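PDB 4FN7: enoyl-CoA hydratase/isomerase family protein from Mycobacterium tuberculosis, which probably hydrates the double bond of unsaturated acyl-CoA thioesters, or isomerises it, as a member of the crotonase superfamily. Local coordinates for residues A[88-96]-A[200-211]; A[8-16]-A[189-197]. All coordinates share one frame; numbering follows the deposited sequence.

Contact 1: residues A[88-96]-A[200-211]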
loop_
_atom_site.group_PDB
_atom_site.type_symbol
_atom_site.label_atom_id
_atom_site.label_comp_id
_atom_site.label_asym_id
_atom_site.label_seq_id
_atom_site.Cartn_x
_atom_site.Cartn_y
_atom_site.Cartn_z
ATOM N N ARG A 88 2.481 17.162 14.776
ATOM C CA ARG A 88 1.509 18.243 14.934
ATOM C C ARG A 88 0.626 18.384 13.700
ATOM O O ARG A 88 -0.591 18.538 13.805
ATOM C CB ARG A 88 2.221 19.566 15.218
ATOM C CG ARG A 88 1.270 20.695 15.555
ATOM C CD ARG A 88 2.010 21.980 15.857
ATOM N NE ARG A 88 1.054 23.007 16.270
ATOM C CZ ARG A 88 1.362 24.272 16.531
ATOM N NH1 ARG A 88 2.609 24.703 16.415
ATOM N NH2 ARG A 88 0.403 25.107 16.899
ATOM N N LEU A 89 1.231 18.311 12.521
ATOM C CA LEU A 89 0.472 18.474 11.293
ATOM C C LEU A 89 -0.367 17.251 10.935
ATOM O O LEU A 89 -1.491 17.394 10.465
ATOM C CB LEU A 89 1.394 18.870 10.138
ATOM C CG LEU A 89 1.895 20.315 10.262
ATOM C CD1 LEU A 89 3.048 20.568 9.308
ATOM C CD2 LEU A 89 0.761 21.316 10.023
ATOM N N LEU A 90 0.172 16.051 11.142
ATOM C CA LEU A 90 -0.577 14.828 10.864
ATOM C C LEU A 90 -1.792 14.695 11.774
ATOM O O LEU A 90 -2.769 14.045 11.414
ATOM C CB LEU A 90 0.318 13.599 11.024
ATOM C CG LEU A 90 1.212 13.259 9.824
ATOM C CD1 LEU A 90 2.256 12.213 10.204
ATOM C CD2 LEU A 90 0.404 12.799 8.619
ATOM N N SER A 91 -1.724 15.312 12.953
ATOM C CA SER A 91 -2.838 15.228 13.889
ATOM C C SER A 91 -3.689 16.498 13.884
ATOM O O SER A 91 -4.636 16.624 14.663
ATOM C CB SER A 91 -2.329 14.927 15.298
ATOM O OG SER A 91 -1.495 15.967 15.765
ATOM N N TYR A 92 -3.368 17.423 12.988
ATOM C CA TYR A 92 -4.018 18.731 12.979
ATOM C C TYR A 92 -5.526 18.601 12.768
ATOM O O TYR A 92 -5.963 17.868 11.893
ATOM C CB TYR A 92 -3.382 19.632 11.912
ATOM C CG TYR A 92 -3.611 21.092 12.198
ATOM C CD1 TYR A 92 -2.961 21.714 13.256
ATOM C CD2 TYR A 92 -4.501 21.841 11.442
ATOM C CE1 TYR A 92 -3.186 23.045 13.550
ATOM C CE2 TYR A 92 -4.727 23.176 11.728
ATOM C CZ TYR A 92 -4.067 23.767 12.781
ATOM O OH TYR A 92 -4.306 25.093 13.067
ATOM N N PRO A 93 -6.329 19.322 13.575
ATOM C CA PRO A 93 -7.781 19.104 13.503
ATOM C C PRO A 93 -8.473 19.736 12.290
ATOM O O PRO A 93 -9.680 19.552 12.132
ATOM C CB PRO A 93 -8.297 19.727 14.808
ATOM C CG PRO A 93 -7.281 20.720 15.171
ATOM C CD PRO A 93 -5.953 20.194 14.700
ATOM N N LYS A 94 -7.734 20.469 11.461
ATOM C CA LYS A 94 -8.284 21.047 10.244
ATOM C C LYS A 94 -7.569 20.442 9.048
ATOM O O LYS A 94 -6.420 19.999 9.173
ATOM C CB LYS A 94 -8.064 22.560 10.222
ATOM C CG LYS A 94 -8.368 23.261 11.529
ATOM C CD LYS A 94 -9.853 23.222 11.886
ATOM C CE LYS A 94 -10.116 23.872 13.239
ATOM N NZ LYS A 94 -9.661 25.287 13.273
ATOM N N PRO A 95 -8.223 20.435 7.877
ATOM C CA PRO A 95 -7.505 19.938 6.701
ATOM C C PRO A 95 -6.238 20.752 6.431
ATOM O O PRO A 95 -6.229 21.980 6.594
ATOM C CB PRO A 95 -8.514 20.129 5.571
ATOM C CG PRO A 95 -9.851 20.047 6.249
ATOM C CD PRO A 95 -9.638 20.726 7.582
ATOM N N VAL A 96 -5.178 20.057 6.020
ATOM C CA VAL A 96 -3.891 20.666 5.732
ATOM C C VAL A 96 -3.541 20.345 4.287
ATOM O O VAL A 96 -3.466 19.170 3.896
ATOM C CB VAL A 96 -2.787 20.092 6.648
ATOM C CG1 VAL A 96 -1.421 20.672 6.274
ATOM C CG2 VAL A 96 -3.119 20.352 8.117
ATOM N N GLN A 200 -15.924 19.503 10.237
ATOM C CA GLN A 200 -14.633 19.581 10.911
ATOM C C GLN A 200 -14.473 18.538 12.017
ATOM O O GLN A 200 -13.422 17.910 12.136
ATOM C CB GLN A 200 -14.379 20.989 11.451
ATOM C CG GLN A 200 -13.001 21.166 12.075
ATOM C CD GLN A 200 -12.971 20.808 13.548
ATOM O OE1 GLN A 200 -13.915 21.087 14.285
ATOM N NE2 GLN A 200 -11.887 20.186 13.984
ATOM N N HIS A 201 -15.512 18.347 12.819
ATOM C CA HIS A 201 -15.466 17.361 13.892
ATOM C C HIS A 201 -15.204 15.963 13.330
ATOM O O HIS A 201 -14.365 15.218 13.849
ATOM C CB HIS A 201 -16.782 17.379 14.676
ATOM C CG HIS A 201 -16.815 16.426 15.828
ATOM N ND1 HIS A 201 -17.149 15.096 15.686
ATOM C CD2 HIS A 201 -16.562 16.611 17.145
ATOM C CE1 HIS A 201 -17.093 14.501 16.864
ATOM N NE2 HIS A 201 -16.744 15.400 17.768
ATOM N N ALA A 202 -15.930 15.607 12.276
ATOM C CA ALA A 202 -15.795 14.287 11.664
ATOM C C ALA A 202 -14.433 14.135 10.986
ATOM O O ALA A 202 -13.818 13.072 11.053
ATOM C CB ALA A 202 -16.914 14.047 10.664
ATOM N N HIS A 203 -13.973 15.194 10.330
ATOM C CA HIS A 203 -12.660 15.182 9.697
ATOM C C HIS A 203 -11.561 14.936 10.727
ATOM O O HIS A 203 -10.700 14.066 10.543
ATOM C CB HIS A 203 -12.398 16.507 8.976
ATOM C CG HIS A 203 -10.977 16.670 8.533
ATOM N ND1 HIS A 203 -10.429 15.935 7.500
ATOM C CD2 HIS A 203 -9.980 17.451 9.010
ATOM C CE1 HIS A 203 -9.159 16.273 7.353
ATOM N NE2 HIS A 203 -8.863 17.197 8.249
ATOM N N ALA A 204 -11.585 15.708 11.806
ATOM C CA ALA A 204 -10.562 15.615 12.839
ATOM C C ALA A 204 -10.540 14.236 13.479
ATOM O O ALA A 204 -9.474 13.659 13.691
ATOM C CB ALA A 204 -10.786 16.688 13.895
ATOM N N ALA A 205 -11.713 13.700 13.791
ATOM C CA ALA A 205 -11.784 12.403 14.451
ATOM C C ALA A 205 -11.359 11.284 13.511
ATOM O O ALA A 205 -10.626 10.373 13.902
ATOM C CB ALA A 205 -13.183 12.149 14.965
ATOM N N THR A 206 -11.827 11.353 12.270
ATOM C CA THR A 206 -11.534 10.318 11.283
ATOM C C THR A 206 -10.046 10.288 10.923
ATOM O O THR A 206 -9.445 9.211 10.847
ATOM C CB THR A 206 -12.426 10.484 10.028
ATOM O OG1 THR A 206 -13.803 10.371 10.412
ATOM C CG2 THR A 206 -12.123 9.417 8.984
ATOM N N LYS A 207 -9.438 11.452 10.731
ATOM C CA LYS A 207 -8.027 11.456 10.355
ATOM C C LYS A 207 -7.168 10.846 11.457
ATOM O O LYS A 207 -6.215 10.121 11.167
ATOM C CB LYS A 207 -7.537 12.851 9.950
ATOM C CG LYS A 207 -7.320 13.821 11.094
ATOM C CD LYS A 207 -7.314 15.263 10.603
ATOM C CE LYS A 207 -6.114 15.550 9.711
ATOM N NZ LYS A 207 -6.104 16.975 9.242
ATOM N N LEU A 208 -7.504 11.114 12.718
ATOM C CA LEU A 208 -6.769 10.500 13.826
ATOM C C LEU A 208 -6.925 8.978 13.814
ATOM O O LEU A 208 -5.952 8.249 14.017
ATOM C CB LEU A 208 -7.195 11.089 15.174
ATOM C CG LEU A 208 -6.837 12.560 15.379
ATOM C CD1 LEU A 208 -7.377 13.054 16.705
ATOM C CD2 LEU A 208 -5.327 12.775 15.301
ATOM N N ARG A 209 -8.137 8.496 13.564
ATOM C CA ARG A 209 -8.355 7.052 13.475
ATOM C C ARG A 209 -7.548 6.454 12.331
ATOM O O ARG A 209 -6.974 5.369 12.465
ATOM C CB ARG A 209 -9.835 6.733 13.279
ATOM C CG ARG A 209 -10.704 7.069 14.485
ATOM C CD ARG A 209 -12.135 6.634 14.251
ATOM N NE ARG A 209 -12.938 6.845 15.445
ATOM C CZ ARG A 209 -14.155 6.346 15.638
ATOM N NH1 ARG A 209 -14.737 5.604 14.705
ATOM N NH2 ARG A 209 -14.790 6.590 16.775
ATOM N N SER A 210 -7.499 7.167 11.209
ATOM C CA SER A 210 -6.806 6.668 10.023
ATOM C C SER A 210 -5.289 6.735 10.154
ATOM O O SER A 210 -4.584 6.199 9.300
ATOM C CB SER A 210 -7.250 7.420 8.768
ATOM O OG SER A 210 -6.617 8.683 8.665
ATOM N N ARG A 211 -4.794 7.348 11.226
ATOM C CA ARG A 211 -3.356 7.545 11.428
ATOM C C ARG A 211 -2.871 7.084 12.801
ATOM O O ARG A 211 -1.729 7.342 13.171
ATOM C CB ARG A 211 -3.005 9.029 11.248
ATOM C CG ARG A 211 -3.329 9.536 9.868
ATOM C CD ARG A 211 -3.202 11.034 9.726
ATOM N NE ARG A 211 -3.603 11.400 8.376
ATOM C CZ ARG A 211 -3.677 12.640 7.908
ATOM N NH1 ARG A 211 -3.387 13.677 8.690
ATOM N NH2 ARG A 211 -4.041 12.839 6.653
HETATM O O HOH W 1 -2.807 16.482 8.228
HETATM O O HOH W 2 -7.497 15.934 14.588
#
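Lys207, Arg211 and Gln200 reach out from helix 200-211 and take backbone carbonyls of 88-96. In this crotonase fold, 88-96 is the link between the end of helix 73-90 and the strand that starts at Val96. Arg211 NH1 donates to Leu90 O at 2.8 Å. The oxygen lies in the guanidinium plane, and Leu90 CD2 sits over one face of that group. NH1 also donates to a water that in turn meets Leu89 O. The other nitrogens of Arg211 look elsewhere: NH2 pairs with Asp116, and NE bonds to Gln155 of the second subunit. Lys207 NZ donates to Tyr92 O at 2.8 Å. Its chain leaves CA with CG between the backbone N and the carbonyl carbon (chi1 75°) and bends at chi3, which brings NZ to the Tyr92 carbonyl. NZ also donates to His203 NE2 at 2.9 Å, one helical turn back, from a direction tilted off the ring plane. Asp116 adds a salt bridge to the same nitrogen, and also accepts from Val96 N. Both ring nitrogens of His203 are therefore used, because ND1 bonds to Gly159 O of the second subunit. Pro95 CG lies over one face of this imidazole, a CH-pi contact 3.8 Å from the ring centroid. A second water joins Ser91 O to Ala204 O. Apolar contacts fill in between the polar ones: Leu208 CD2 meets Ser91 CB, and Pro93 CB meets Ala204 CB. At the start of the helix, Gln200 NE2 donates to Pro93 O at 3.0 Å. The N-H points almost straight at the oxygen (179°), which lies in the amide plane, while NE2 itself stands above the carbonyl plane of Pro93.

Contact 2: residues A[8-16]-A[189-197]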
loop_
_atom_site.group_PDB
_atom_site.type_symbol
_atom_site.label_atom_id
_atom_site.label_comp_id
_atom_site.label_asym_id
_atom_site.label_seq_id
_atom_site.Cartn_x
_atom_site.Cartn_y
_atom_site.Cartn_z
ATOM N N THR A 8 -0.732 34.331 6.593
ATOM C CA THR A 8 -1.780 35.178 6.044
ATOM C C THR A 8 -3.112 34.460 6.141
ATOM O O THR A 8 -3.278 33.369 5.605
ATOM C CB THR A 8 -1.507 35.503 4.568
ATOM O OG1 THR A 8 -0.154 35.950 4.418
ATOM C CG2 THR A 8 -2.460 36.580 4.073
ATOM N N ARG A 9 -4.061 35.067 6.837
ATOM C CA ARG A 9 -5.407 34.520 6.862
ATOM C C ARG A 9 -6.209 35.071 5.688
ATOM O O ARG A 9 -6.260 36.282 5.473
ATOM C CB ARG A 9 -6.110 34.821 8.190
ATOM C CG ARG A 9 -7.540 34.287 8.240
ATOM C CD ARG A 9 -8.110 34.251 9.651
ATOM N NE ARG A 9 -8.170 35.572 10.268
ATOM C CZ ARG A 9 -8.869 35.855 11.363
ATOM N NH1 ARG A 9 -9.581 34.909 11.961
ATOM N NH2 ARG A 9 -8.865 37.086 11.857
ATOM N N LYS A 10 -6.809 34.171 4.917
ATOM C CA LYS A 10 -7.681 34.545 3.809
ATOM C C LYS A 10 -8.998 33.809 3.975
ATOM O O LYS A 10 -9.081 32.609 3.706
ATOM C CB LYS A 10 -7.066 34.143 2.468
ATOM C CG LYS A 10 -5.629 34.575 2.250
ATOM C CD LYS A 10 -5.134 34.044 0.912
ATOM C CE LYS A 10 -3.670 34.362 0.681
ATOM N NZ LYS A 10 -3.199 33.788 -0.609
ATOM N N ASP A 11 -10.025 34.532 4.409
ATOM C CA ASP A 11 -11.333 33.945 4.696
ATOM C C ASP A 11 -11.246 32.628 5.469
ATOM O O ASP A 11 -10.843 32.606 6.633
ATOM C CB ASP A 11 -12.172 33.790 3.418
ATOM C CG ASP A 11 -11.404 33.139 2.282
ATOM O OD1 ASP A 11 -10.653 33.857 1.588
ATOM O OD2 ASP A 11 -11.554 31.915 2.075
ATOM N N SER A 12 -11.619 31.532 4.823
ATOM C CA SER A 12 -11.720 30.255 5.518
ATOM C C SER A 12 -10.375 29.562 5.729
ATOM O O SER A 12 -10.319 28.517 6.374
ATOM C CB SER A 12 -12.679 29.314 4.782
ATOM O OG SER A 12 -12.193 29.002 3.486
ATOM N N ILE A 13 -9.295 30.122 5.189
ATOM C CA ILE A 13 -8.008 29.438 5.269
ATOM C C ILE A 13 -6.874 30.316 5.783
ATOM O O ILE A 13 -6.966 31.544 5.791
ATOM C CB ILE A 13 -7.603 28.819 3.906
ATOM C CG1 ILE A 13 -7.236 29.909 2.894
ATOM C CG2 ILE A 13 -8.712 27.915 3.388
ATOM C CD1 ILE A 13 -6.714 29.366 1.573
ATOM N N ALA A 14 -5.810 29.667 6.240
ATOM C CA ALA A 14 -4.556 30.345 6.524
ATOM C C ALA A 14 -3.521 29.831 5.537
ATOM O O ALA A 14 -3.462 28.629 5.266
ATOM C CB ALA A 14 -4.106 30.076 7.951
ATOM N N VAL A 15 -2.731 30.743 4.979
ATOM C CA VAL A 15 -1.633 30.377 4.095
ATOM C C VAL A 15 -0.319 30.647 4.805
ATOM O O VAL A 15 -0.039 31.774 5.215
ATOM C CB VAL A 15 -1.679 31.155 2.771
ATOM C CG1 VAL A 15 -0.560 30.691 1.845
ATOM C CG2 VAL A 15 -3.039 30.975 2.109
ATOM N N ILE A 16 0.470 29.590 4.959
ATOM C CA ILE A 16 1.752 29.642 5.636
ATOM C C ILE A 16 2.815 29.362 4.582
ATOM O O ILE A 16 2.821 28.298 3.963
ATOM C CB ILE A 16 1.797 28.576 6.755
ATOM C CG1 ILE A 16 0.736 28.882 7.826
ATOM C CG2 ILE A 16 3.194 28.454 7.354
ATOM C CD1 ILE A 16 0.654 27.828 8.932
ATOM N N GLU A 189 -4.931 26.323 -2.533
ATOM C CA GLU A 189 -5.873 27.158 -1.801
ATOM C C GLU A 189 -7.319 26.799 -2.129
ATOM O O GLU A 189 -8.170 26.765 -1.240
ATOM C CB GLU A 189 -5.588 28.639 -2.065
ATOM C CG GLU A 189 -4.291 29.099 -1.420
ATOM C CD GLU A 189 -3.794 30.426 -1.946
ATOM O OE1 GLU A 189 -4.315 30.889 -2.981
ATOM O OE2 GLU A 189 -2.873 30.999 -1.321
ATOM N N GLU A 190 -7.585 26.516 -3.400
ATOM C CA GLU A 190 -8.914 26.088 -3.830
ATOM C C GLU A 190 -9.303 24.789 -3.120
ATOM O O GLU A 190 -10.414 24.655 -2.603
ATOM C CB GLU A 190 -8.949 25.897 -5.349
ATOM C CG GLU A 190 -10.319 25.567 -5.909
ATOM C CD GLU A 190 -10.309 25.431 -7.419
ATOM O OE1 GLU A 190 -9.494 24.644 -7.944
ATOM O OE2 GLU A 190 -11.110 26.119 -8.087
ATOM N N ALA A 191 -8.376 23.836 -3.088
ATOM C CA ALA A 191 -8.626 22.555 -2.445
ATOM C C ALA A 191 -8.870 22.749 -0.947
ATOM O O ALA A 191 -9.793 22.160 -0.384
ATOM C CB ALA A 191 -7.461 21.600 -2.686
ATOM N N ALA A 192 -8.043 23.575 -0.311
ATOM C CA ALA A 192 -8.214 23.876 1.106
ATOM C C ALA A 192 -9.603 24.462 1.392
ATOM O O ALA A 192 -10.264 24.057 2.350
ATOM C CB ALA A 192 -7.122 24.812 1.586
ATOM N N ARG A 193 -10.058 25.389 0.548
ATOM C CA ARG A 193 -11.377 25.978 0.739
ATOM C C ARG A 193 -12.474 24.924 0.601
ATOM O O ARG A 193 -13.457 24.953 1.343
ATOM C CB ARG A 193 -11.592 27.166 -0.205
ATOM C CG ARG A 193 -10.742 28.379 0.164
ATOM C CD ARG A 193 -11.031 29.579 -0.727
ATOM N NE ARG A 193 -10.389 30.791 -0.224
ATOM C CZ ARG A 193 -9.239 31.279 -0.678
ATOM N NH1 ARG A 193 -8.595 30.662 -1.657
ATOM N NH2 ARG A 193 -8.736 32.390 -0.156
ATOM N N GLU A 194 -12.293 23.981 -0.325
ATOM C CA GLU A 194 -13.224 22.866 -0.466
ATOM C C GLU A 194 -13.247 21.997 0.794
ATOM O O GLU A 194 -14.314 21.675 1.325
ATOM C CB GLU A 194 -12.870 22.015 -1.690
ATOM C CG GLU A 194 -13.722 20.766 -1.856
ATOM C CD GLU A 194 -13.133 19.790 -2.859
ATOM O OE1 GLU A 194 -12.135 20.146 -3.519
ATOM O OE2 GLU A 194 -13.663 18.665 -2.979
ATOM N N PHE A 195 -12.071 21.610 1.279
ATOM C CA PHE A 195 -12.000 20.732 2.446
ATOM C C PHE A 195 -12.515 21.407 3.718
ATOM O O PHE A 195 -12.993 20.737 4.631
ATOM C CB PHE A 195 -10.573 20.208 2.653
ATOM C CG PHE A 195 -10.018 19.460 1.470
ATOM C CD1 PHE A 195 -10.818 18.622 0.704
ATOM C CD2 PHE A 195 -8.690 19.614 1.118
ATOM C CE1 PHE A 195 -10.287 17.940 -0.382
ATOM C CE2 PHE A 195 -8.157 18.941 0.036
ATOM C CZ PHE A 195 -8.950 18.102 -0.715
ATOM N N ALA A 196 -12.417 22.731 3.775
ATOM C CA ALA A 196 -12.989 23.480 4.894
ATOM C C ALA A 196 -14.504 23.285 4.980
ATOM O O ALA A 196 -15.109 23.532 6.028
ATOM C CB ALA A 196 -12.641 24.959 4.786
ATOM N N GLY A 197 -15.108 22.845 3.878
ATOM C CA GLY A 197 -16.540 22.577 3.831
ATOM C C GLY A 197 -16.924 21.201 4.357
ATOM O O GLY A 197 -18.105 20.918 4.571
HETATM O O HOH W 3 -1.042 32.963 -1.886
HETATM O O HOH W 4 -14.256 27.320 2.460
#
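Arg193 of helix 189-195 extends across to the beta hairpin of strands 5-10 and 13-18, whose tip is a type II' turn from Lys10 to Ile13. The hairpin forms one margin of the six-stranded sheet of the crotonase fold. Strand 13-16 and the helix run roughly antiparallel, at 146°, with their axes 9.3 Å apart. Arg193 CB stays on the helix side, 4.2 Å from Ser12 OG. CG has both Ser12 OG and Ile13 CG2 on its hairpin side, at 3.7 and 3.8 Å. Extended from CG to NE, the chain is long enough to set the guanidinium beside Asp11 in the turn. CD comes near Asp11 OD2. NE donates to Asp11 OD2 at 2.8 Å, and NH2 to Asp11 OD1 at 3.0 Å. This is a side-on, two-pronged salt bridge in which each oxygen uses its syn lone pair and the two flat groups are nearly coplanar. Ile13 CD1 lies over the centre of one guanidinium face, and NH1 is the nitrogen nearest to it. NH2 also touches Lys10 CB. Asp11 OD2 accepts a second bond, from Ser12 N, met from above the carboxylate plane. The same carboxylate thus ties the turn to itself and to the helix. One turn earlier in the helix, Glu189 lies against the hairpin, with its CB and CG on Ile13 CD1. Ile13 CG2 meets Ala192 CB, and both residues also pack on Ala48 and Val50 of the adjoining strand. A water bridges Ser12 OG and Arg193 O. Glu189 OE2 receives Lys10 NZ in a salt bridge of 2.9 Å. NZ arrives from above the carboxylate plane, and a further water joins these same two atoms.

How the contacts relate
The chain first forms the hairpin 8-16 at the edge of the main sheet. It then runs through strand 48-52 and helix 73-90 to the link 88-96. Helix 184-195 comes back to the hairpin and closes contact 2, a loop with 172 residues between its segments. Helix 200-223 follows directly and closes contact 1 on 88-96, with 103 residues between. The two loops cross rather than nest, since their segments alternate along the chain. Their centres are 16 Å apart, and they touch where Pro95 CB packs on Phe195 CB. Together they tie two successive C-terminal helices to the sheet's edge hairpin and to the entry of strand 96-100.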